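Local coordinates for protein eEF1A lysine and N-terminal methyltransferase (Homo sapiens, PDB 5WCJ) that methylates the translation elongation factor eEF1A at its N-terminal glycine through this C-terminal domain, and at a lysine through a separate N-terminal domain, with S-adenosylmethionine as methyl donor, at residues 30-35 and 198-203; 119-124 and 148-153; 49-54 and 80-85. One frame throughout, in Å; residues are numbered along the deposited sequence.

Interaction 1: 30-35 and 198-203; sequences LALLRN and ILFCQL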
loop_
_atom_site.group_PDB
_atom_site.type_symbol
_atom_site.label_atom_id
_atom_site.label_comp_id
_atom_site.label_asym_id
_atom_site.label_seq_id
_atom_site.Cartn_x
_atom_site.Cartn_y
_atom_site.Cartn_z
ATOM N N LEU A 30 -1.802 -0.058 8.358
ATOM C CA LEU A 30 -3.131 0.534 8.486
ATOM C C LEU A 30 -3.435 0.969 9.937
ATOM O O LEU A 30 -4.232 1.904 10.164
ATOM C CB LEU A 30 -4.196 -0.437 7.994
ATOM C CG LEU A 30 -4.140 -0.895 6.541
ATOM C CD1 LEU A 30 -5.238 -1.911 6.238
ATOM C CD2 LEU A 30 -4.252 0.293 5.619
ATOM N N ALA A 31 -2.781 0.335 10.911
ATOM C CA ALA A 31 -2.920 0.766 12.315
ATOM C C ALA A 31 -2.493 2.223 12.587
ATOM O O ALA A 31 -2.978 2.829 13.541
ATOM C CB ALA A 31 -2.186 -0.189 13.229
ATOM N N LEU A 32 -1.651 2.819 11.733
ATOM C CA LEU A 32 -1.283 4.231 11.887
ATOM C C LEU A 32 -2.350 5.239 11.444
ATOM O O LEU A 32 -2.128 6.447 11.575
ATOM C CB LEU A 32 0.031 4.539 11.150
ATOM C CG LEU A 32 1.224 3.667 11.552
ATOM C CD1 LEU A 32 2.425 3.978 10.681
ATOM C CD2 LEU A 32 1.562 3.880 13.015
ATOM N N LEU A 33 -3.468 4.773 10.883
ATOM C CA LEU A 33 -4.523 5.691 10.433
ATOM C C LEU A 33 -5.458 6.238 11.531
ATOM O O LEU A 33 -5.751 7.430 11.548
ATOM C CB LEU A 33 -5.387 5.033 9.375
ATOM C CG LEU A 33 -4.767 4.829 8.008
ATOM C CD1 LEU A 33 -5.662 3.920 7.200
ATOM C CD2 LEU A 33 -4.588 6.171 7.299
ATOM N N ARG A 34 -5.971 5.377 12.390
ATOM C CA ARG A 34 -7.133 5.753 13.238
ATOM C C ARG A 34 -7.707 4.545 13.965
ATOM O O ARG A 34 -7.321 3.408 13.686
ATOM C CB ARG A 34 -8.255 6.400 12.398
ATOM N N ASN A 35 -8.639 4.800 14.885
ATOM C CA ASN A 35 -9.314 3.735 15.640
ATOM C C ASN A 35 -9.566 2.495 14.756
ATOM O O ASN A 35 -10.308 2.586 13.781
ATOM C CB ASN A 35 -10.642 4.245 16.215
ATOM N N ILE A 198 10.008 -2.801 5.803
ATOM C CA ILE A 198 8.819 -2.043 5.469
ATOM C C ILE A 198 8.977 -0.684 6.108
ATOM O O ILE A 198 9.270 -0.577 7.307
ATOM C CB ILE A 198 7.499 -2.724 5.925
ATOM C CG1 ILE A 198 7.384 -4.150 5.371
ATOM C CG2 ILE A 198 6.316 -1.845 5.540
ATOM C CD1 ILE A 198 7.588 -4.282 3.868
ATOM N N LEU A 199 8.830 0.365 5.294
ATOM C CA LEU A 199 8.843 1.705 5.768
ATOM C C LEU A 199 7.419 2.236 5.786
ATOM O O LEU A 199 6.674 2.078 4.831
ATOM C CB LEU A 199 9.684 2.600 4.876
ATOM C CG LEU A 199 11.069 2.060 4.496
ATOM C CD1 LEU A 199 11.788 3.096 3.645
ATOM C CD2 LEU A 199 11.884 1.723 5.698
ATOM N N PHE A 200 7.074 2.898 6.865
ATOM C CA PHE A 200 5.749 3.504 7.033
ATOM C C PHE A 200 5.987 4.996 7.185
ATOM O O PHE A 200 6.651 5.453 8.154
ATOM C CB PHE A 200 5.065 2.981 8.286
ATOM C CG PHE A 200 5.035 1.493 8.406
ATOM C CD1 PHE A 200 3.988 0.758 7.855
ATOM C CD2 PHE A 200 6.041 0.810 9.108
ATOM C CE1 PHE A 200 3.958 -0.618 7.975
ATOM C CE2 PHE A 200 6.011 -0.564 9.229
ATOM C CZ PHE A 200 4.954 -1.279 8.681
ATOM N N CYS A 201 5.499 5.774 6.236
ATOM C CA CYS A 201 5.866 7.178 6.124
ATOM C C CYS A 201 4.637 8.058 6.260
ATOM O O CYS A 201 3.610 7.868 5.581
ATOM C CB CYS A 201 6.539 7.473 4.770
ATOM S SG CYS A 201 7.844 6.286 4.359
ATOM N N GLN A 202 4.748 9.041 7.132
ATOM C CA GLN A 202 3.649 9.985 7.348
ATOM C C GLN A 202 4.157 11.428 7.364
ATOM O O GLN A 202 5.383 11.691 7.398
ATOM C CB GLN A 202 2.944 9.634 8.641
ATOM C CG GLN A 202 2.217 8.311 8.568
ATOM C CD GLN A 202 1.271 8.116 9.715
ATOM O OE1 GLN A 202 1.706 7.878 10.829
ATOM N NE2 GLN A 202 -0.027 8.243 9.457
ATOM N N LEU A 203 3.210 12.354 7.340
ATOM C CA LEU A 203 3.514 13.759 7.108
ATOM C C LEU A 203 3.673 14.629 8.357
ATOM O O LEU A 203 4.345 15.651 8.282
ATOM C CB LEU A 203 2.464 14.361 6.177
ATOM C CG LEU A 203 2.459 13.786 4.762
ATOM C CD1 LEU A 203 1.182 14.173 4.022
ATOM C CD2 LEU A 203 3.677 14.235 3.988
HETATM O O HOH W 1 -2.865 8.975 10.902
#

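Interaction 2: 119-124 and 148-153; sequences DVIMFD and QKVKSI. With SAH (S-adenosyl-L-homocysteine), chain F.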
loop_
_atom_site.group_PDB
_atom_site.type_symbol
_atom_site.label_atom_id
_atom_site.label_comp_id
_atom_site.label_asym_id
_atom_site.label_seq_id
_atom_site.Cartn_x
_atom_site.Cartn_y
_atom_site.Cartn_z
ATOM N N ASP A 119 -6.021 7.454 1.248
ATOM C CA ASP A 119 -5.685 7.262 2.652
ATOM C C ASP A 119 -4.355 6.473 2.815
ATOM O O ASP A 119 -3.602 6.696 3.756
ATOM C CB ASP A 119 -6.811 6.526 3.372
ATOM C CG ASP A 119 -8.139 7.283 3.304
ATOM O OD1 ASP A 119 -8.205 8.388 3.855
ATOM O OD2 ASP A 119 -9.083 6.777 2.667
ATOM N N VAL A 120 -4.117 5.534 1.921
ATOM C CA VAL A 120 -2.970 4.670 2.008
ATOM C C VAL A 120 -2.400 4.490 0.609
ATOM O O VAL A 120 -3.127 4.215 -0.328
ATOM C CB VAL A 120 -3.330 3.265 2.564
ATOM C CG1 VAL A 120 -2.085 2.382 2.649
ATOM C CG2 VAL A 120 -4.001 3.344 3.919
ATOM N N ILE A 121 -1.087 4.603 0.489
ATOM C CA ILE A 121 -0.396 4.274 -0.738
ATOM C C ILE A 121 0.655 3.219 -0.406
ATOM O O ILE A 121 1.504 3.440 0.456
ATOM C CB ILE A 121 0.247 5.518 -1.399
ATOM C CG1 ILE A 121 -0.822 6.557 -1.782
ATOM C CG2 ILE A 121 1.074 5.124 -2.603
ATOM C CD1 ILE A 121 -0.226 7.871 -2.255
ATOM N N MET A 122 0.593 2.085 -1.098
ATOM C CA MET A 122 1.531 0.983 -0.888
ATOM C C MET A 122 2.376 0.779 -2.122
ATOM O O MET A 122 1.826 0.628 -3.231
ATOM C CB MET A 122 0.784 -0.313 -0.548
ATOM C CG MET A 122 0.109 -0.318 0.801
ATOM S SD MET A 122 -0.669 -1.939 1.100
ATOM C CE MET A 122 -1.253 -1.709 2.771
ATOM N N PHE A 123 3.700 0.713 -1.928
ATOM C CA PHE A 123 4.627 0.301 -2.994
ATOM C C PHE A 123 5.131 -1.085 -2.689
ATOM O O PHE A 123 5.852 -1.279 -1.698
ATOM C CB PHE A 123 5.821 1.255 -3.090
ATOM C CG PHE A 123 5.531 2.599 -3.727
ATOM C CD1 PHE A 123 4.258 2.982 -4.139
ATOM C CD2 PHE A 123 6.578 3.512 -3.895
ATOM C CE1 PHE A 123 4.032 4.208 -4.708
ATOM C CE2 PHE A 123 6.339 4.744 -4.476
ATOM C CZ PHE A 123 5.071 5.097 -4.846
ATOM N N ASP A 124 4.753 -2.038 -3.547
ATOM C CA ASP A 124 5.203 -3.425 -3.494
ATOM C C ASP A 124 5.770 -3.741 -4.860
ATOM O O ASP A 124 5.339 -4.678 -5.537
ATOM C CB ASP A 124 3.998 -4.330 -3.152
ATOM C CG ASP A 124 4.375 -5.741 -2.742
ATOM O OD1 ASP A 124 5.523 -5.966 -2.320
ATOM O OD2 ASP A 124 3.473 -6.643 -2.839
ATOM N N GLN A 148 7.496 13.931 -3.987
ATOM C CA GLN A 148 6.570 15.072 -3.920
ATOM C C GLN A 148 5.233 14.808 -4.630
ATOM O O GLN A 148 4.177 15.262 -4.171
ATOM C CB GLN A 148 7.231 16.349 -4.487
ATOM C CG GLN A 148 8.414 16.885 -3.665
ATOM C CD GLN A 148 8.030 17.432 -2.289
ATOM O OE1 GLN A 148 6.887 17.783 -2.042
ATOM N NE2 GLN A 148 9.002 17.511 -1.393
ATOM N N LYS A 149 5.259 14.069 -5.736
ATOM C CA LYS A 149 4.022 13.680 -6.436
ATOM C C LYS A 149 3.210 12.726 -5.569
ATOM O O LYS A 149 1.985 12.854 -5.505
ATOM C CB LYS A 149 4.306 13.025 -7.792
ATOM C CG LYS A 149 5.104 13.904 -8.746
ATOM C CD LYS A 149 4.455 15.272 -8.913
ATOM C CE LYS A 149 5.079 16.028 -10.083
ATOM N NZ LYS A 149 4.646 17.452 -10.033
ATOM N N VAL A 150 3.901 11.805 -4.887
ATOM C CA VAL A 150 3.234 10.855 -3.968
ATOM C C VAL A 150 2.571 11.630 -2.823
ATOM O O VAL A 150 1.399 11.429 -2.498
ATOM C CB VAL A 150 4.213 9.793 -3.429
ATOM C CG1 VAL A 150 3.554 8.889 -2.401
ATOM C CG2 VAL A 150 4.803 8.957 -4.573
ATOM N N LYS A 151 3.313 12.532 -2.218
ATOM C CA LYS A 151 2.764 13.340 -1.143
ATOM C C LYS A 151 1.520 14.094 -1.585
ATOM O O LYS A 151 0.569 14.221 -0.814
ATOM C CB LYS A 151 3.836 14.315 -0.631
ATOM C CG LYS A 151 3.334 15.340 0.392
ATOM C CD LYS A 151 4.425 16.340 0.751
ATOM C CE LYS A 151 3.820 17.603 1.351
ATOM N NZ LYS A 151 4.868 18.450 1.995
ATOM N N SER A 152 1.520 14.588 -2.821
ATOM C CA SER A 152 0.408 15.401 -3.319
ATOM C C SER A 152 -0.907 14.607 -3.480
ATOM O O SER A 152 -1.971 15.218 -3.500
ATOM C CB SER A 152 0.788 16.153 -4.620
ATOM O OG SER A 152 0.679 15.330 -5.767
ATOM N N ILE A 153 -0.842 13.266 -3.566
ATOM C CA ILE A 153 -2.034 12.443 -3.664
ATOM C C ILE A 153 -2.356 11.646 -2.420
ATOM O O ILE A 153 -3.187 10.739 -2.476
ATOM C CB ILE A 153 -2.038 11.528 -4.914
ATOM C CG1 ILE A 153 -0.820 10.583 -4.977
ATOM C CG2 ILE A 153 -2.140 12.397 -6.170
ATOM C CD1 ILE A 153 -1.028 9.418 -5.932
HETATM C CG SAH F . 5.262 -8.173 -5.596
HETATM S SD SAH F . 5.904 -8.601 -7.238
HETATM C "C5'" SAH F . 6.441 -7.007 -7.910
HETATM C "C4'" SAH F . 5.375 -6.500 -8.860
HETATM O "O4'" SAH F . 5.741 -5.167 -9.295
HETATM C "C3'" SAH F . 5.238 -7.352 -10.136
HETATM O "O3'" SAH F . 3.864 -7.621 -10.393
HETATM C "C2'" SAH F . 5.838 -6.446 -11.218
HETATM O "O2'" SAH F . 5.305 -6.596 -12.529
HETATM C "C1'" SAH F . 5.426 -5.088 -10.666
HETATM N N9 SAH F . 6.149 -3.945 -11.217
HETATM C C8 SAH F . 7.484 -3.874 -11.525
HETATM N N7 SAH F . 7.876 -2.691 -11.932
HETATM C C5 SAH F . 6.720 -1.931 -11.889
HETATM C C6 SAH F . 6.461 -0.581 -12.180
HETATM N N6 SAH F . 7.416 0.296 -12.588
HETATM N N1 SAH F . 5.194 -0.143 -12.046
HETATM C C2 SAH F . 4.243 -1.005 -11.651
HETATM N N3 SAH F . 4.371 -2.296 -11.328
HETATM C C4 SAH F . 5.643 -2.699 -11.463
#

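Interaction 3: 49-54 and 80-85; sequences VGLGGG and EVATQW. With SAH (S-adenosyl-L-homocysteine), chain F.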
loop_
_atom_site.group_PDB
_atom_site.type_symbol
_atom_site.label_atom_id
_atom_site.label_comp_id
_atom_site.label_asym_id
_atom_site.label_seq_id
_atom_site.Cartn_x
_atom_site.Cartn_y
_atom_site.Cartn_z
ATOM N N VAL A 49 0.825 -0.184 -5.782
ATOM C CA VAL A 49 1.652 -0.320 -6.972
ATOM C C VAL A 49 2.406 -1.610 -6.855
ATOM O O VAL A 49 3.161 -1.805 -5.881
ATOM C CB VAL A 49 2.652 0.836 -7.117
ATOM C CG1 VAL A 49 3.405 0.694 -8.425
ATOM C CG2 VAL A 49 1.911 2.162 -7.011
ATOM N N GLY A 50 2.195 -2.474 -7.849
ATOM C CA GLY A 50 2.792 -3.779 -7.915
ATOM C C GLY A 50 1.768 -4.819 -7.497
ATOM O O GLY A 50 1.377 -4.849 -6.339
ATOM N N LEU A 51 1.319 -5.652 -8.440
ATOM C CA LEU A 51 0.261 -6.675 -8.150
ATOM C C LEU A 51 0.800 -7.964 -7.570
ATOM O O LEU A 51 0.153 -8.566 -6.693
ATOM C CB LEU A 51 -0.537 -7.000 -9.411
ATOM C CG LEU A 51 -1.768 -7.897 -9.265
ATOM C CD1 LEU A 51 -2.844 -7.181 -8.469
ATOM C CD2 LEU A 51 -2.276 -8.286 -10.656
ATOM N N GLY A 52 1.948 -8.415 -8.074
ATOM C CA GLY A 52 2.444 -9.773 -7.844
ATOM C C GLY A 52 1.353 -10.776 -8.198
ATOM O O GLY A 52 0.657 -10.609 -9.201
ATOM N N GLY A 53 1.174 -11.765 -7.331
ATOM C CA GLY A 53 0.076 -12.721 -7.454
ATOM C C GLY A 53 -1.303 -12.198 -7.068
ATOM O O GLY A 53 -2.280 -12.930 -7.200
ATOM N N GLY A 54 -1.378 -10.954 -6.574
ATOM C CA GLY A 54 -2.639 -10.311 -6.214
ATOM C C GLY A 54 -3.045 -10.473 -4.751
ATOM O O GLY A 54 -4.045 -9.890 -4.320
ATOM N N GLU A 80 -3.095 -11.225 -15.824
ATOM C CA GLU A 80 -3.717 -12.395 -16.475
ATOM C C GLU A 80 -3.639 -13.661 -15.601
ATOM O O GLU A 80 -4.665 -14.317 -15.362
ATOM C CB GLU A 80 -3.085 -12.659 -17.850
ATOM C CG GLU A 80 -4.015 -13.310 -18.861
ATOM N N VAL A 81 -2.439 -14.007 -15.144
ATOM C CA VAL A 81 -2.247 -15.212 -14.344
ATOM C C VAL A 81 -2.996 -15.127 -13.015
ATOM O O VAL A 81 -3.585 -16.116 -12.563
ATOM C CB VAL A 81 -0.743 -15.580 -14.146
ATOM C CG1 VAL A 81 -0.038 -14.604 -13.239
ATOM C CG2 VAL A 81 -0.586 -16.986 -13.583
ATOM N N ALA A 82 -2.969 -13.954 -12.374
ATOM C CA ALA A 82 -3.662 -13.801 -11.100
ATOM C C ALA A 82 -5.197 -13.956 -11.248
ATOM O O ALA A 82 -5.858 -14.528 -10.377
ATOM C CB ALA A 82 -3.322 -12.474 -10.454
ATOM N N THR A 83 -5.727 -13.420 -12.332
ATOM C CA THR A 83 -7.162 -13.485 -12.641
ATOM C C THR A 83 -7.568 -14.914 -13.077
ATOM O O THR A 83 -8.648 -15.388 -12.719
ATOM C CB THR A 83 -7.530 -12.473 -13.757
ATOM O OG1 THR A 83 -7.156 -11.149 -13.337
ATOM C CG2 THR A 83 -9.025 -12.495 -14.058
ATOM N N GLN A 84 -6.691 -15.599 -13.799
ATOM C CA GLN A 84 -7.015 -16.938 -14.320
ATOM C C GLN A 84 -6.857 -18.047 -13.282
ATOM O O GLN A 84 -7.613 -19.019 -13.317
ATOM C CB GLN A 84 -6.186 -17.257 -15.564
ATOM C CG GLN A 84 -6.598 -16.433 -16.770
ATOM C CD GLN A 84 -5.788 -16.772 -18.011
ATOM O OE1 GLN A 84 -5.108 -17.799 -18.078
ATOM N NE2 GLN A 84 -5.871 -15.904 -19.016
ATOM N N TRP A 85 -5.894 -17.920 -12.366
ATOM C CA TRP A 85 -5.527 -19.018 -11.475
ATOM C C TRP A 85 -5.426 -18.701 -9.987
ATOM O O TRP A 85 -5.465 -19.635 -9.167
ATOM C CB TRP A 85 -4.198 -19.626 -11.927
ATOM C CG TRP A 85 -4.165 -20.016 -13.340
ATOM C CD1 TRP A 85 -3.452 -19.423 -14.314
ATOM C CD2 TRP A 85 -4.907 -21.082 -13.967
ATOM N NE1 TRP A 85 -3.669 -20.051 -15.516
ATOM C CE2 TRP A 85 -4.557 -21.077 -15.330
ATOM C CE3 TRP A 85 -5.826 -22.047 -13.500
ATOM C CZ2 TRP A 85 -5.088 -21.991 -16.254
ATOM C CZ3 TRP A 85 -6.370 -22.959 -14.424
ATOM C CH2 TRP A 85 -5.986 -22.925 -15.787
HETATM C CG SAH F . 5.262 -8.173 -5.596
HETATM S SD SAH F . 5.904 -8.601 -7.238
HETATM C "C5'" SAH F . 6.441 -7.007 -7.910
HETATM C "C4'" SAH F . 5.375 -6.500 -8.860
HETATM O "O4'" SAH F . 5.741 -5.167 -9.295
HETATM C "C3'" SAH F . 5.238 -7.352 -10.136
HETATM O "O3'" SAH F . 3.864 -7.621 -10.393
HETATM C "C2'" SAH F . 5.838 -6.446 -11.218
HETATM O "O2'" SAH F . 5.305 -6.596 -12.529
HETATM C "C1'" SAH F . 5.426 -5.088 -10.666
HETATM N N9 SAH F . 6.149 -3.945 -11.217
HETATM C C8 SAH F . 7.484 -3.874 -11.525
HETATM N N7 SAH F . 7.876 -2.691 -11.932
HETATM C C5 SAH F . 6.720 -1.931 -11.889
HETATM C C6 SAH F . 6.461 -0.581 -12.180
HETATM N N6 SAH F . 7.416 0.296 -12.588
HETATM N N1 SAH F . 5.194 -0.143 -12.046
HETATM C C2 SAH F . 4.243 -1.005 -11.651
HETATM N N3 SAH F . 4.371 -2.296 -11.328
HETATM C C4 SAH F . 5.643 -2.699 -11.463
#

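Interaction 1: 30-35 and 198-203
L32, on the short 3-10 turn that follows helix 21-28, reaches across to F200 and Q202 on strand 197-202, and these three residues carry the contact between segments 30-35 and 198-203. The apolar part is a leucine branch against the root of an aromatic side chain: L32 CD1 lies 3.7 Å from F200 CB, and the two side chains cross at about a right angle. With CG of L32 beside its backbone N (chi1 -56°) and an extended second torsion, the branch is directed at the strand. One face of the F200 ring is covered, toward the rim, by I198 CG2 of its own strand, two residues back.

The polar part belongs to the amide of Q202, whose NE2 has its principal partner in G158 O. The aliphatic chain runs out extended beyond CG, bringing OE1 to 3.7 Å from L32 CB, while NE2 makes a weak, secondary hydrogen bond of 3.5 Å to L32 O. A water lies 2.7 Å from L32 O and 3.3 Å from Q202 NE2, linking the two.

Y187 of strand 185-190 also touches L32. The turn after helix 21-28 thus packs L32 against the two antiparallel strands 197-202 and 185-190, at one edge of a Rossmann-like methyltransferase sheet.

Interaction 2: 119-124 and 148-153
Strand residues 120-123 pack against the last turn of helix 144-152, with the backbones nearest at I121 and V150, whose CA atoms are 8.2 Å apart, a separation that side chains must fill. I121 does most of this. Its CD1 is pushed out toward the helix, because CG1 sits beside the backbone N (chi1 -62°) and the chain continues extended, and the methyl touches two partners at once: V150 CG1 at 3.9 Å and I153 CG1, also at 3.9 Å. The side chains of I121 and I153 meet at about a right angle.

I153 follows the helix, and its CB does not aim at the strand. It reaches I121 because CG1 stands between the backbone N and the carbonyl carbon (chi1 58°), which swings the ethyl branch toward the sheet. V150 divides its two methyls between the strand residues: CG1 serves I121, whereas CG2 lies 3.9 Å from F123 CZ. The side chains of F123 and V150 come from opposite directions, with the methyl set obliquely to the ring.

The helix terminus has its own polar closure, in which S152 OG donates to K149 O at 2.8 Å, and I153 N bonds to V150 O as the chain leaves the helix. At the other end of the strand, D124 borders the pocket of S-adenosylhomocysteine, its backbone O 3.5 Å from the ligand's CG; H22, H23 and N163 bond to the carboxylate of D124.

The contact lies inside the sheet's helical cover: strand 118-123 is flanked by strands 44-49 and 158-164, F123 makes edge-to-face contacts with F160 and F141 and touches I105 of helix 101-109, and that helix also meets K149 and S152 of helix 144-152.

Interaction 3: 49-54 and 80-85
A82, on helix 76-85, presents its methyl to the glycine-rich loop 49-54, and the whole contact turns on that one side chain. Its CB lies 3.4 Å from G53 O and 4.3 Å from L51 CD2, so the methyl rests against a peptide carbonyl and, more loosely, a leucine branch. The backbones come close here, with the CA atoms of G53 and A82 only 5.3 Å apart. F88 touches both L51 and A82, adding an aromatic side chain to the cluster.

Hydrogen bonds shape the loop itself. G54 N bonds to L51 O at 2.8 Å, closing a type II' turn from L51 to G54, and G54 occupies the N-cap position of helix 55-63. L51 N is held by E73.

Toward the ligand, G52 N donates to O3' of S-adenosylhomocysteine at 3.1 Å, and E73 also hydrogen-bonds the ligand, probably at the ribose, as is usual for the acidic residue in this family. The backbone of G50 passes close by, its CA 3.5 Å from the ligand's O4', while V49 CG1 packs 3.7 Å from C2 of the adenine. This is the glycine-rich loop after the first strand of a Rossmann-fold methyltransferase, the motif that cradles the cofactor.

Interactions 1 and 2 both reach the same mixed sheet, while interaction 3 lies in the loop leaving strand 44-49 of that sheet; along the chain interactions 3 and 2 come in series, both nested within the long loop closed by interaction 1. Interactions 1 and 2 are neighbours, their centres 12 Å apart, and L30 and L33 pack on V120 from the turn. Interaction 3 lies farther off, its centre about 21 Å from that of interaction 2 and 25 Å from that of interaction 1, across the chain's centre from the latter. Probable backbone hydrogen bonds from V49 to M122 and D124 join interactions 2 and 3, so D124 and the 49-52 loop both reach S-adenosylhomocysteine at the same end of the sheet.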